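Local coordinates for protein histone acetyltransferase, ELP3 family (Methanocaldococcus infernus, PDB 6IA8) that converts the wobble uridine of tRNAs to 5-carboxymethyluridine, using acetyl-CoA and radical S-adenosylmethionine chemistry at an iron-sulfur cluster, at residues L425-K430 with K439-R444; P431-I436 with V510-G515; E314-I319 with E355-Y360; L215-I220 with Y253-G258; A66-P71 with I138-T143. All blocks are in the same frame, centred on the assembly; numbering follows the deposited sequence.

Interaction 1: residues L425-K430 with K439-R444; sequences LRDPYK and KTMLVR
Two neighbouring antiparallel strands of the GNAT acetyltransferase sheet, 418-427 and 440-448, meet here, with Arg-426 and Leu-442 as their hydrogen-bonded pair. Arg-426 N gives a 2.8 Å bond to Leu-442 O, and Leu-442 N returns one of 3.0 Å to Arg-426 O, the latter almost straight at 172°. The short strand axes run 149° apart, which fits a twisted antiparallel pair. On the face that carries Leu-425 and Val-443 the packing is apolar: CD1 of Leu-425 lies 3.6 Å from Met-441 CG and 3.7 Å from Val-443 CG2. The Met-441 chain bends at chi2 and carries its CE to Asp-427, where it lies 3.7 Å from CB. On the other face the aliphatic parts of Arg-426 and Arg-444 pack together, CB of Arg-426 meeting the edge of the Arg-444 guanidinium in its plane. The two guanidinium planes stand 78° apart, and both groups have acidic partners: Glu-406 bridges to each, Asp-246 adds a second carboxylate for Arg-426, and Asp-283 one for Arg-444. These carboxylates probably offset the two like charges. Beyond the last bridge the first strand leaves the sheet at Pro-428, whose ring rests against the neighbouring strand with CD 3.3 Å from Thr-440 O.

Interaction 2: residues P431-I436 with V510-G515; sequences PFRKEI and VGAYMG
Glu-435 reaches from the turn 433-436 across to the beta hairpin at the edge of the acetyltransferase sheet. Its CB touches Val-510 CG1 at 3.9 Å. With CG set between the backbone N and the carbonyl carbon (chi1 48°), the chain reaches the rim of Tyr-513: CG lies 3.3 Å from CD1 of the ring, near the ring plane. CD follows along the same edge, and the carboxylate stands 76° from the ring. At the tip, OE2 accepts the backbone N-H of Ala-512 at 3.2 Å, on its anti side, and lies 3.4 Å from Gly-511 CA. That glycine sits at positive phi in a type II' turn, where a CB would run into OE2. Arg-433 forms a side-on salt bridge with the same carboxylate: NE reaches OE1 of Glu-435 at 2.9 Å from above the carboxylate plane, while NH2 meets OE2 of Glu-435 at 3.1 Å on the syn side. Both donors to OE2 are tilted out of the carboxylate plane to the same face. Tyr-513 OH is hydrogen-bonded to Ser-247 O, and Arg-433 NH1 to Asn-203 OD1, linking both to the radical SAM part. Two donors on OE2 and a third on OE1 hold the buried carboxylate, probably favouring its ionised form.

Interaction 3: residues E314-I319 with E355-Y360; sequences EAIEVI and ELVYKY
Ile-316 lays its CG2 methyl against Tyr-360, 3.5 Å from CB and equally near CG where the ring begins. Its other branch, CG1 anti to the carbonyl carbon (chi1 -67°), sends CD1 to Leu-356, 3.6 Å from CB, and the isoleucine thus fills the space between two residues one helical turn apart. Helices 312-325 and 353-364 cross here, in the C-terminal part of the radical SAM module, their short axes 9.3 Å apart at an angle of -63°. The backbones come nearest at Ile-316 and Val-357, with CA atoms 5.3 Å apart. Cutting Ile-316 back to an alanine removes both branches and is likely to open a gap between Leu-356 and Tyr-360, leaving the tyrosine ring less firmly held. One turn on, Ile-319 meets Val-357 through their CG2 methyls, 3.9 Å apart, the two side chains crossing at about a right angle. Farther out, Tyr-360 reaches across the partner helix, its OH ending 3.9 Å from Glu-317 CG, a contact with the aliphatic part of the glutamate.

Interaction 4: residues L215-I220 with Y253-G258; sequences LGVQSI and YHLMPG
Gln-218 and His-254 share a side-chain bond: ND1 of the histidine donates to OE1 of the glutamine at 2.8 Å. The oxygen lies in the imidazole plane and receives the N-H on a lone pair, though the amide plane is turned 68° from the ring. The bend of the Gln-218 chain at chi2 (-46°) folds OE1 toward the neighbouring strand, where Met-256 CG also lies 3.5 Å from it. On the other side of the strands, Val-217 CG2 sits over one face of the Tyr-253 ring, 3.8 Å from its centroid, a CH-pi contact displaced toward the rim, while Leu-215 CD1 approaches Tyr-253 CE1 at 3.9 Å. These side chains are placed by the parallel pairing of strands 212-218 and 250-255 in the parallel sheet of the radical SAM partial barrel. Within the two segments the ladder begins with His-254 N to Leu-215 O. The register then slips by one residue in a beta bulge, with Gly-216 at the centre of an inverse gamma turn, and the ladder resumes as Gln-218 N meets His-254 O at 2.7 Å and Met-256 N meets Gln-218 O at 3.0 Å. Farther out, helix 234-245 packs on the face that carries Val-217 and Tyr-253: its Thr-237 touches both, and Thr-241 OG1 is hydrogen-bonded to Tyr-253 OH.

Interaction 5: residues A66-P71 with I138-T143; sequences AVMTSP and IIMGGT
Strands 63-68 and 134-140 run parallel, their short axes 31° apart, and Val-67 bonds to both sides of Ile-139: its N meets Ile-138 O at 3.0 Å, and its O receives Met-140 N at 2.9 Å. On the face that carries Ala-66 and Met-68, the Met-140 chain turns at chi3 (-60°) and lies across both: SD is 3.8 Å from Ala-66 CB, and CE is 3.7 Å from Met-68 CG. A serine in place of Met-140 would probably leave Ala-66 and Met-68 without this shared apolar partner and free the Met-68 side chain to move. The other face pairs Val-67 with Ile-139 side by side, CG2 to CD1 at 3.8 Å, and Thr-69 CG2 meets Ile-139 CG2 at 3.7 Å. Helix 149-164 packs on this side, with Phe-155 against Val-67 and Thr-69. Strand 63-68 is outermost in the parallel sheet, and helix 114-127, which comes between the two strands along the chain, completes a beta-alpha-beta crossover of the kind that builds the radical SAM partial barrel.

Along the chain, interaction 5 closes first, followed by interactions 4 and 3, while the segments of interactions 1 and 2 alternate near the C-terminus. Interactions 4 and 5 lie on the same parallel radical SAM sheet, with centres 18 Å apart and strand 184-192 between their strand pairs. Interaction 3 packs two helices beyond that sheet and touches interaction 4 where Val-318 CG1 meets Pro-257 CB at 3.9 Å; its centre is about 42 Å from that of interaction 2, across the chain's centre. Interactions 1 and 2, centres 11 Å apart, share the mixed acetyltransferase sheet and join through Leu-442 and Ile-436. With contacts on each of the two sheets, the set samples both catalytic modules of the enzyme.

Interaction 1: residues L425-K430 with K439-R444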
# COMPACT_ATOMS: atom_id res chain seq x y z
N LEU A 425 -10.35 -8.32 6.39
CA LEU A 425 -10.86 -9.67 6.21
C LEU A 425 -11.75 -9.71 4.97
O LEU A 425 -12.55 -8.81 4.75
CB LEU A 425 -11.67 -10.09 7.43
CG LEU A 425 -12.17 -11.53 7.52
CD1 LEU A 425 -11.01 -12.49 7.73
CD2 LEU A 425 -13.16 -11.65 8.70
N ARG A 426 -11.61 -10.75 4.15
CA ARG A 426 -12.35 -10.81 2.90
C ARG A 426 -13.03 -12.17 2.71
O ARG A 426 -12.40 -13.22 2.93
CB ARG A 426 -11.43 -10.51 1.70
CG ARG A 426 -12.15 -10.70 0.34
CD ARG A 426 -11.24 -10.29 -0.87
NE ARG A 426 -11.90 -10.58 -2.14
CZ ARG A 426 -12.80 -9.79 -2.70
NH1 ARG A 426 -13.08 -8.63 -2.14
NH2 ARG A 426 -13.39 -10.13 -3.84
N ASP A 427 -14.30 -12.13 2.30
CA ASP A 427 -15.01 -13.30 1.80
C ASP A 427 -14.81 -13.30 0.30
O ASP A 427 -15.39 -12.44 -0.37
CB ASP A 427 -16.49 -13.21 2.14
CG ASP A 427 -17.24 -14.46 1.80
OD1 ASP A 427 -16.63 -15.46 1.32
OD2 ASP A 427 -18.46 -14.44 2.02
N PRO A 428 -14.01 -14.18 -0.25
CA PRO A 428 -13.60 -14.02 -1.65
C PRO A 428 -14.71 -14.34 -2.65
O PRO A 428 -15.74 -14.95 -2.35
CB PRO A 428 -12.43 -14.98 -1.79
CG PRO A 428 -12.65 -16.02 -0.72
CD PRO A 428 -13.35 -15.32 0.41
N TYR A 429 -14.48 -13.89 -3.87
CA TYR A 429 -15.48 -14.00 -4.93
C TYR A 429 -15.16 -15.14 -5.88
O TYR A 429 -15.85 -16.16 -5.89
CB TYR A 429 -15.56 -12.66 -5.68
CG TYR A 429 -16.36 -12.68 -6.96
CD1 TYR A 429 -17.66 -13.16 -6.98
CD2 TYR A 429 -15.82 -12.21 -8.16
CE1 TYR A 429 -18.41 -13.16 -8.15
CE2 TYR A 429 -16.56 -12.23 -9.33
CZ TYR A 429 -17.85 -12.68 -9.31
OH TYR A 429 -18.58 -12.70 -10.46
N LYS A 430 -14.10 -15.00 -6.67
CA LYS A 430 -13.72 -16.00 -7.67
C LYS A 430 -12.22 -16.25 -7.55
O LYS A 430 -11.43 -15.88 -8.42
CB LYS A 430 -14.10 -15.56 -9.08
CG LYS A 430 -15.58 -15.78 -9.40
CD LYS A 430 -15.89 -15.48 -10.87
CE LYS A 430 -17.36 -15.77 -11.20
NZ LYS A 430 -17.60 -15.84 -12.68
N LYS A 439 -14.86 -22.39 1.22
CA LYS A 439 -15.01 -22.34 2.67
C LYS A 439 -13.82 -21.63 3.32
O LYS A 439 -13.54 -21.84 4.50
CB LYS A 439 -15.17 -23.74 3.24
CG LYS A 439 -16.30 -24.56 2.56
N THR A 440 -13.19 -20.73 2.59
CA THR A 440 -12.01 -20.02 3.06
C THR A 440 -12.30 -18.54 3.23
O THR A 440 -12.92 -17.92 2.36
CB THR A 440 -10.87 -20.17 2.05
OG1 THR A 440 -10.56 -21.55 1.91
CG2 THR A 440 -9.62 -19.42 2.54
N MET A 441 -11.83 -17.98 4.34
CA MET A 441 -11.80 -16.54 4.56
C MET A 441 -10.35 -16.06 4.50
O MET A 441 -9.44 -16.77 4.91
CB MET A 441 -12.42 -16.17 5.91
CG MET A 441 -13.12 -14.81 5.93
SD MET A 441 -14.90 -14.97 5.51
CE MET A 441 -15.35 -13.25 5.66
N LEU A 442 -10.14 -14.84 3.99
CA LEU A 442 -8.79 -14.30 3.82
C LEU A 442 -8.53 -13.12 4.74
O LEU A 442 -9.29 -12.14 4.74
CB LEU A 442 -8.57 -13.85 2.37
CG LEU A 442 -8.90 -14.86 1.25
CD1 LEU A 442 -8.75 -14.16 -0.10
CD2 LEU A 442 -7.96 -16.04 1.34
N VAL A 443 -7.43 -13.18 5.50
CA VAL A 443 -6.91 -12.03 6.22
C VAL A 443 -5.87 -11.39 5.31
O VAL A 443 -4.74 -11.87 5.20
CB VAL A 443 -6.31 -12.42 7.57
CG1 VAL A 443 -5.69 -11.20 8.19
CG2 VAL A 443 -7.40 -13.01 8.47
N ARG A 444 -6.25 -10.32 4.63
CA ARG A 444 -5.36 -9.65 3.69
C ARG A 444 -4.37 -8.72 4.36
O ARG A 444 -3.30 -8.45 3.78
CB ARG A 444 -6.18 -8.87 2.67
CG ARG A 444 -7.25 -9.75 1.97
CD ARG A 444 -7.80 -9.09 0.70
NE ARG A 444 -8.55 -7.89 0.99
CZ ARG A 444 -8.11 -6.65 0.85
NH1 ARG A 444 -8.91 -5.65 1.20
NH2 ARG A 444 -6.90 -6.41 0.34

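Interaction 2: residues P431-I436 with V510-G515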
# COMPACT_ATOMS: atom_id res chain seq x y z
N PRO A 431 -11.78 -16.86 -6.46
CA PRO A 431 -10.35 -17.16 -6.32
C PRO A 431 -9.91 -18.25 -7.28
O PRO A 431 -10.71 -19.04 -7.77
CB PRO A 431 -10.22 -17.61 -4.87
CG PRO A 431 -11.58 -18.21 -4.56
CD PRO A 431 -12.58 -17.34 -5.32
N PHE A 432 -8.60 -18.26 -7.56
CA PHE A 432 -7.99 -19.29 -8.38
C PHE A 432 -6.86 -20.03 -7.68
O PHE A 432 -6.44 -21.06 -8.17
CB PHE A 432 -7.44 -18.69 -9.68
CG PHE A 432 -6.40 -17.63 -9.46
CD1 PHE A 432 -5.06 -17.97 -9.39
CD2 PHE A 432 -6.78 -16.29 -9.27
CE1 PHE A 432 -4.10 -17.00 -9.16
CE2 PHE A 432 -5.82 -15.31 -9.03
CZ PHE A 432 -4.49 -15.67 -8.99
N ARG A 433 -6.32 -19.51 -6.58
CA ARG A 433 -5.21 -20.16 -5.90
C ARG A 433 -5.66 -21.51 -5.35
O ARG A 433 -6.77 -21.63 -4.81
CB ARG A 433 -4.70 -19.28 -4.76
CG ARG A 433 -3.85 -18.04 -5.19
CD ARG A 433 -2.53 -18.49 -5.83
NE ARG A 433 -1.70 -19.28 -4.92
CZ ARG A 433 -0.42 -19.59 -5.14
NH1 ARG A 433 0.18 -19.16 -6.24
NH2 ARG A 433 0.25 -20.33 -4.27
N LYS A 434 -4.76 -22.49 -5.43
CA LYS A 434 -5.07 -23.84 -4.99
C LYS A 434 -5.48 -23.88 -3.53
O LYS A 434 -6.30 -24.71 -3.13
CB LYS A 434 -3.87 -24.76 -5.23
CG LYS A 434 -2.52 -24.19 -4.74
CD LYS A 434 -1.35 -25.13 -5.03
CE LYS A 434 -1.34 -26.34 -4.10
NZ LYS A 434 -0.07 -27.12 -4.21
N GLU A 435 -4.95 -22.99 -2.70
CA GLU A 435 -5.23 -23.11 -1.28
C GLU A 435 -6.48 -22.37 -0.84
O GLU A 435 -6.85 -22.46 0.33
CB GLU A 435 -4.02 -22.64 -0.46
CG GLU A 435 -3.41 -21.32 -0.86
CD GLU A 435 -2.37 -21.43 -1.99
OE1 GLU A 435 -2.79 -21.37 -3.16
OE2 GLU A 435 -1.15 -21.49 -1.74
N ILE A 436 -7.17 -21.68 -1.74
CA ILE A 436 -8.39 -20.94 -1.41
C ILE A 436 -9.58 -21.68 -2.02
O ILE A 436 -9.68 -21.80 -3.24
CB ILE A 436 -8.35 -19.50 -1.94
CG1 ILE A 436 -7.08 -18.80 -1.45
CG2 ILE A 436 -9.59 -18.73 -1.50
CD1 ILE A 436 -6.85 -17.41 -2.09
N VAL A 510 0.50 -22.74 4.64
CA VAL A 510 -0.39 -23.40 3.68
C VAL A 510 -0.06 -22.78 2.33
O VAL A 510 -0.54 -21.68 2.02
CB VAL A 510 -1.87 -23.21 4.03
CG1 VAL A 510 -2.75 -23.89 2.99
CG2 VAL A 510 -2.17 -23.74 5.42
N GLY A 511 0.78 -23.45 1.55
CA GLY A 511 1.20 -22.89 0.28
C GLY A 511 1.91 -21.57 0.50
O GLY A 511 2.95 -21.49 1.17
N ALA A 512 1.36 -20.50 -0.07
CA ALA A 512 1.95 -19.18 0.02
C ALA A 512 1.50 -18.43 1.27
O ALA A 512 1.98 -17.32 1.52
CB ALA A 512 1.58 -18.36 -1.22
N TYR A 513 0.59 -19.00 2.05
CA TYR A 513 -0.06 -18.30 3.14
C TYR A 513 0.27 -18.93 4.49
O TYR A 513 0.93 -19.97 4.59
CB TYR A 513 -1.58 -18.29 2.93
CG TYR A 513 -2.03 -17.76 1.59
CD1 TYR A 513 -2.15 -18.60 0.50
CD2 TYR A 513 -2.32 -16.41 1.40
CE1 TYR A 513 -2.55 -18.15 -0.74
CE2 TYR A 513 -2.71 -15.93 0.16
CZ TYR A 513 -2.82 -16.81 -0.92
OH TYR A 513 -3.23 -16.37 -2.18
N MET A 514 -0.23 -18.30 5.55
CA MET A 514 -0.27 -18.88 6.88
C MET A 514 -1.73 -19.20 7.14
O MET A 514 -2.59 -18.35 6.93
CB MET A 514 0.28 -17.93 7.94
CG MET A 514 1.75 -17.62 7.78
SD MET A 514 2.80 -19.08 7.81
CE MET A 514 2.65 -19.53 9.59
N GLY A 515 -2.02 -20.43 7.53
CA GLY A 515 -3.39 -20.87 7.60
C GLY A 515 -3.74 -21.54 8.91
O GLY A 515 -2.89 -22.08 9.61

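Interaction 3: residues E314-I319 with E355-Y360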
# COMPACT_ATOMS: atom_id res chain seq x y z
N GLU A 314 -5.66 24.08 -8.74
CA GLU A 314 -6.52 22.99 -9.20
C GLU A 314 -6.17 21.67 -8.51
O GLU A 314 -7.06 20.89 -8.16
CB GLU A 314 -6.42 22.83 -10.72
CG GLU A 314 -6.88 24.03 -11.53
CD GLU A 314 -5.78 25.04 -11.72
OE1 GLU A 314 -5.84 26.12 -11.11
OE2 GLU A 314 -4.84 24.74 -12.48
N ALA A 315 -4.87 21.40 -8.35
CA ALA A 315 -4.47 20.16 -7.70
C ALA A 315 -5.00 20.13 -6.27
O ALA A 315 -5.50 19.10 -5.81
CB ALA A 315 -2.95 20.02 -7.72
N ILE A 316 -4.91 21.26 -5.57
CA ILE A 316 -5.38 21.35 -4.19
C ILE A 316 -6.88 21.10 -4.12
O ILE A 316 -7.35 20.38 -3.23
CB ILE A 316 -5.00 22.71 -3.59
CG1 ILE A 316 -3.48 22.82 -3.44
CG2 ILE A 316 -5.69 22.93 -2.23
CD1 ILE A 316 -3.00 24.22 -3.08
N GLU A 317 -7.65 21.69 -5.04
CA GLU A 317 -9.09 21.50 -5.03
C GLU A 317 -9.44 20.03 -5.21
O GLU A 317 -10.27 19.50 -4.48
CB GLU A 317 -9.74 22.34 -6.14
CG GLU A 317 -9.66 23.83 -5.90
CD GLU A 317 -10.22 24.64 -7.05
OE1 GLU A 317 -10.76 24.02 -7.99
OE2 GLU A 317 -10.12 25.88 -7.01
N VAL A 318 -8.82 19.36 -6.18
CA VAL A 318 -9.15 17.96 -6.45
C VAL A 318 -8.71 17.06 -5.30
O VAL A 318 -9.45 16.18 -4.84
CB VAL A 318 -8.52 17.52 -7.78
CG1 VAL A 318 -8.74 16.03 -8.01
CG2 VAL A 318 -9.13 18.32 -8.92
N ILE A 319 -7.49 17.25 -4.81
CA ILE A 319 -6.98 16.33 -3.79
C ILE A 319 -7.73 16.55 -2.48
O ILE A 319 -8.00 15.61 -1.73
CB ILE A 319 -5.46 16.49 -3.62
CG1 ILE A 319 -4.74 16.03 -4.91
CG2 ILE A 319 -4.98 15.66 -2.44
CD1 ILE A 319 -3.26 16.34 -4.92
N GLU A 355 0.90 19.87 2.55
CA GLU A 355 0.61 20.90 3.54
C GLU A 355 -0.41 21.89 3.01
O GLU A 355 -1.28 22.36 3.75
CB GLU A 355 1.91 21.63 3.94
CG GLU A 355 1.73 22.60 5.10
CD GLU A 355 2.93 23.52 5.28
OE1 GLU A 355 3.82 23.53 4.40
OE2 GLU A 355 2.98 24.24 6.30
N LEU A 356 -0.32 22.21 1.71
CA LEU A 356 -1.27 23.15 1.12
C LEU A 356 -2.67 22.55 1.14
O LEU A 356 -3.66 23.26 1.38
CB LEU A 356 -0.83 23.50 -0.30
CG LEU A 356 0.58 24.08 -0.42
CD1 LEU A 356 0.95 24.27 -1.88
CD2 LEU A 356 0.68 25.38 0.33
N VAL A 357 -2.77 21.25 0.87
CA VAL A 357 -4.06 20.56 0.91
C VAL A 357 -4.63 20.60 2.31
O VAL A 357 -5.81 20.88 2.50
CB VAL A 357 -3.91 19.11 0.41
CG1 VAL A 357 -5.14 18.31 0.76
CG2 VAL A 357 -3.63 19.09 -1.08
N TYR A 358 -3.79 20.30 3.31
CA TYR A 358 -4.23 20.34 4.71
C TYR A 358 -4.81 21.71 5.06
O TYR A 358 -5.90 21.81 5.64
CB TYR A 358 -3.04 19.98 5.62
CG TYR A 358 -3.36 19.97 7.10
CD1 TYR A 358 -3.88 18.83 7.71
CD2 TYR A 358 -3.13 21.08 7.89
CE1 TYR A 358 -4.17 18.81 9.07
CE2 TYR A 358 -3.41 21.08 9.25
CZ TYR A 358 -3.93 19.94 9.83
OH TYR A 358 -4.21 19.94 11.17
N LYS A 359 -4.08 22.78 4.74
CA LYS A 359 -4.55 24.11 5.10
C LYS A 359 -5.81 24.49 4.33
O LYS A 359 -6.70 25.19 4.86
CB LYS A 359 -3.44 25.12 4.85
CG LYS A 359 -2.25 24.96 5.79
CD LYS A 359 -1.22 26.08 5.59
CE LYS A 359 -0.07 25.95 6.57
NZ LYS A 359 0.97 27.00 6.38
N TYR A 360 -5.91 24.04 3.08
CA TYR A 360 -7.13 24.28 2.32
C TYR A 360 -8.33 23.60 2.98
O TYR A 360 -9.39 24.20 3.14
CB TYR A 360 -6.95 23.79 0.89
CG TYR A 360 -8.12 24.08 -0.03
CD1 TYR A 360 -8.23 25.29 -0.68
CD2 TYR A 360 -9.12 23.13 -0.25
CE1 TYR A 360 -9.28 25.55 -1.54
CE2 TYR A 360 -10.17 23.38 -1.10
CZ TYR A 360 -10.25 24.60 -1.74
OH TYR A 360 -11.31 24.87 -2.57

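Interaction 4: residues L215-I220 with Y253-G258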
# COMPACT_ATOMS: atom_id res chain seq x y z
N LEU A 215 -0.99 -0.80 -8.59
CA LEU A 215 -1.36 -0.79 -10.00
C LEU A 215 -1.17 0.62 -10.53
O LEU A 215 -1.63 1.58 -9.91
CB LEU A 215 -2.81 -1.23 -10.17
CG LEU A 215 -3.11 -2.69 -9.78
CD1 LEU A 215 -4.65 -2.94 -9.88
CD2 LEU A 215 -2.35 -3.67 -10.66
N GLY A 216 -0.48 0.75 -11.67
CA GLY A 216 -0.38 2.02 -12.35
C GLY A 216 -1.67 2.39 -13.06
O GLY A 216 -1.73 2.37 -14.30
N VAL A 217 -2.73 2.70 -12.30
CA VAL A 217 -4.04 2.95 -12.88
C VAL A 217 -4.06 4.26 -13.66
O VAL A 217 -4.53 4.31 -14.81
CB VAL A 217 -5.12 2.94 -11.78
CG1 VAL A 217 -6.47 3.25 -12.36
CG2 VAL A 217 -5.13 1.58 -11.06
N GLN A 218 -3.58 5.35 -13.02
CA GLN A 218 -3.52 6.70 -13.57
C GLN A 218 -4.92 7.29 -13.71
O GLN A 218 -5.20 8.29 -13.05
CB GLN A 218 -2.80 6.72 -14.91
CG GLN A 218 -1.52 5.91 -14.98
CD GLN A 218 -0.59 6.10 -13.80
OE1 GLN A 218 -0.77 7.00 -12.99
NE2 GLN A 218 0.39 5.23 -13.71
N SER A 219 -5.78 6.65 -14.51
CA SER A 219 -7.15 7.09 -14.74
C SER A 219 -8.06 5.87 -14.90
O SER A 219 -7.63 4.80 -15.35
CB SER A 219 -7.23 7.98 -16.00
OG SER A 219 -8.55 8.32 -16.31
N ILE A 220 -9.33 6.05 -14.56
CA ILE A 220 -10.34 5.03 -14.82
C ILE A 220 -11.16 5.30 -16.08
O ILE A 220 -12.14 4.57 -16.35
CB ILE A 220 -11.28 4.87 -13.61
CG1 ILE A 220 -12.10 6.14 -13.37
CG2 ILE A 220 -10.51 4.47 -12.38
CD1 ILE A 220 -13.27 5.91 -12.38
N TYR A 253 -3.67 1.87 -5.76
CA TYR A 253 -3.83 2.51 -7.06
C TYR A 253 -2.97 3.77 -7.10
O TYR A 253 -3.11 4.65 -6.23
CB TYR A 253 -5.27 2.94 -7.33
CG TYR A 253 -6.30 1.90 -7.65
CD1 TYR A 253 -5.99 0.54 -7.68
CD2 TYR A 253 -7.60 2.29 -7.95
CE1 TYR A 253 -6.96 -0.40 -8.02
CE2 TYR A 253 -8.57 1.38 -8.27
CZ TYR A 253 -8.26 0.03 -8.31
OH TYR A 253 -9.32 -0.82 -8.64
N HIS A 254 -2.10 3.88 -8.11
CA HIS A 254 -1.48 5.16 -8.43
C HIS A 254 -2.43 5.92 -9.34
O HIS A 254 -2.81 5.42 -10.40
CB HIS A 254 -0.12 4.96 -9.08
CG HIS A 254 0.62 6.24 -9.29
ND1 HIS A 254 0.44 7.03 -10.42
CD2 HIS A 254 1.52 6.89 -8.52
CE1 HIS A 254 1.22 8.09 -10.33
NE2 HIS A 254 1.88 8.03 -9.19
N LEU A 255 -2.83 7.12 -8.93
CA LEU A 255 -3.82 7.92 -9.65
C LEU A 255 -3.26 9.31 -9.94
O LEU A 255 -2.56 9.90 -9.11
CB LEU A 255 -5.12 8.06 -8.85
CG LEU A 255 -5.82 6.75 -8.50
CD1 LEU A 255 -6.88 6.96 -7.43
CD2 LEU A 255 -6.45 6.15 -9.78
N MET A 256 -3.56 9.83 -11.13
CA MET A 256 -3.01 11.11 -11.58
C MET A 256 -4.14 12.07 -11.95
O MET A 256 -4.63 12.05 -13.09
CB MET A 256 -2.08 10.91 -12.78
CG MET A 256 -0.69 10.43 -12.43
SD MET A 256 0.44 10.76 -13.80
CE MET A 256 -0.34 9.87 -15.12
N PRO A 257 -4.55 12.95 -11.04
CA PRO A 257 -5.46 14.03 -11.43
C PRO A 257 -4.82 14.89 -12.51
O PRO A 257 -3.60 15.02 -12.60
CB PRO A 257 -5.68 14.82 -10.13
CG PRO A 257 -5.23 13.89 -9.03
CD PRO A 257 -4.13 13.03 -9.63
N GLY A 258 -5.67 15.49 -13.34
CA GLY A 258 -5.24 16.51 -14.28
C GLY A 258 -4.54 15.98 -15.52
O GLY A 258 -3.71 16.69 -16.13

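Interaction 5: residues A66-P71 with I138-T143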
# COMPACT_ATOMS: atom_id res chain seq x y z
N ALA A 66 13.21 1.21 -0.73
CA ALA A 66 12.75 1.25 -2.11
C ALA A 66 13.94 1.05 -3.03
O ALA A 66 14.92 1.78 -2.94
CB ALA A 66 12.08 2.58 -2.41
N VAL A 67 13.85 0.07 -3.94
CA VAL A 67 14.94 -0.27 -4.83
C VAL A 67 14.45 -0.31 -6.27
O VAL A 67 13.27 -0.54 -6.54
CB VAL A 67 15.59 -1.62 -4.47
CG1 VAL A 67 16.15 -1.57 -3.04
CG2 VAL A 67 14.61 -2.72 -4.61
N MET A 68 15.39 -0.13 -7.20
CA MET A 68 15.09 0.00 -8.62
C MET A 68 15.62 -1.20 -9.40
O MET A 68 16.72 -1.68 -9.16
CB MET A 68 15.73 1.28 -9.19
CG MET A 68 14.84 2.51 -9.17
SD MET A 68 13.86 2.64 -10.67
CE MET A 68 12.72 3.95 -10.21
N THR A 69 14.82 -1.68 -10.34
CA THR A 69 15.22 -2.77 -11.22
C THR A 69 15.94 -2.23 -12.45
O THR A 69 15.96 -1.03 -12.71
CB THR A 69 14.01 -3.59 -11.64
OG1 THR A 69 13.05 -2.73 -12.26
CG2 THR A 69 13.37 -4.24 -10.42
N SER A 70 16.55 -3.16 -13.20
CA SER A 70 17.32 -2.78 -14.38
C SER A 70 16.41 -2.35 -15.52
O SER A 70 15.28 -2.82 -15.63
CB SER A 70 18.19 -3.95 -14.86
OG SER A 70 19.32 -4.12 -14.03
N PRO A 71 16.88 -1.44 -16.39
CA PRO A 71 16.16 -1.10 -17.62
C PRO A 71 15.87 -2.32 -18.49
O PRO A 71 14.69 -2.56 -18.79
CB PRO A 71 17.12 -0.14 -18.34
CG PRO A 71 17.90 0.50 -17.24
CD PRO A 71 18.06 -0.57 -16.17
N ILE A 138 10.17 -2.24 -1.38
CA ILE A 138 9.35 -1.73 -2.47
C ILE A 138 10.14 -1.88 -3.75
O ILE A 138 11.23 -1.30 -3.87
CB ILE A 138 8.95 -0.26 -2.27
CG1 ILE A 138 8.22 -0.06 -0.95
CG2 ILE A 138 8.02 0.19 -3.42
CD1 ILE A 138 7.76 1.37 -0.72
N ILE A 139 9.59 -2.61 -4.71
CA ILE A 139 10.23 -2.85 -6.01
C ILE A 139 9.67 -1.84 -6.99
O ILE A 139 8.50 -1.91 -7.38
CB ILE A 139 10.00 -4.28 -6.50
CG1 ILE A 139 10.37 -5.30 -5.41
CG2 ILE A 139 10.81 -4.52 -7.80
CD1 ILE A 139 11.79 -5.23 -4.91
N MET A 140 10.50 -0.89 -7.40
CA MET A 140 10.06 0.20 -8.26
C MET A 140 10.43 -0.08 -9.71
O MET A 140 11.44 -0.73 -10.00
CB MET A 140 10.69 1.51 -7.81
CG MET A 140 10.33 1.91 -6.41
SD MET A 140 11.00 3.50 -5.95
CE MET A 140 12.75 3.22 -6.16
N GLY A 141 9.62 0.45 -10.63
CA GLY A 141 9.86 0.30 -12.06
C GLY A 141 8.60 0.07 -12.86
O GLY A 141 8.48 0.55 -13.99
N GLY A 142 7.65 -0.67 -12.29
CA GLY A 142 6.41 -0.98 -12.97
C GLY A 142 6.48 -2.11 -13.97
O GLY A 142 5.43 -2.62 -14.38
N THR A 143 7.67 -2.53 -14.37
CA THR A 143 7.82 -3.59 -15.34
C THR A 143 8.32 -4.89 -14.72
O THR A 143 8.55 -5.86 -15.46
CB THR A 143 8.79 -3.16 -16.45
OG1 THR A 143 10.08 -2.89 -15.89
CG2 THR A 143 8.27 -1.90 -17.14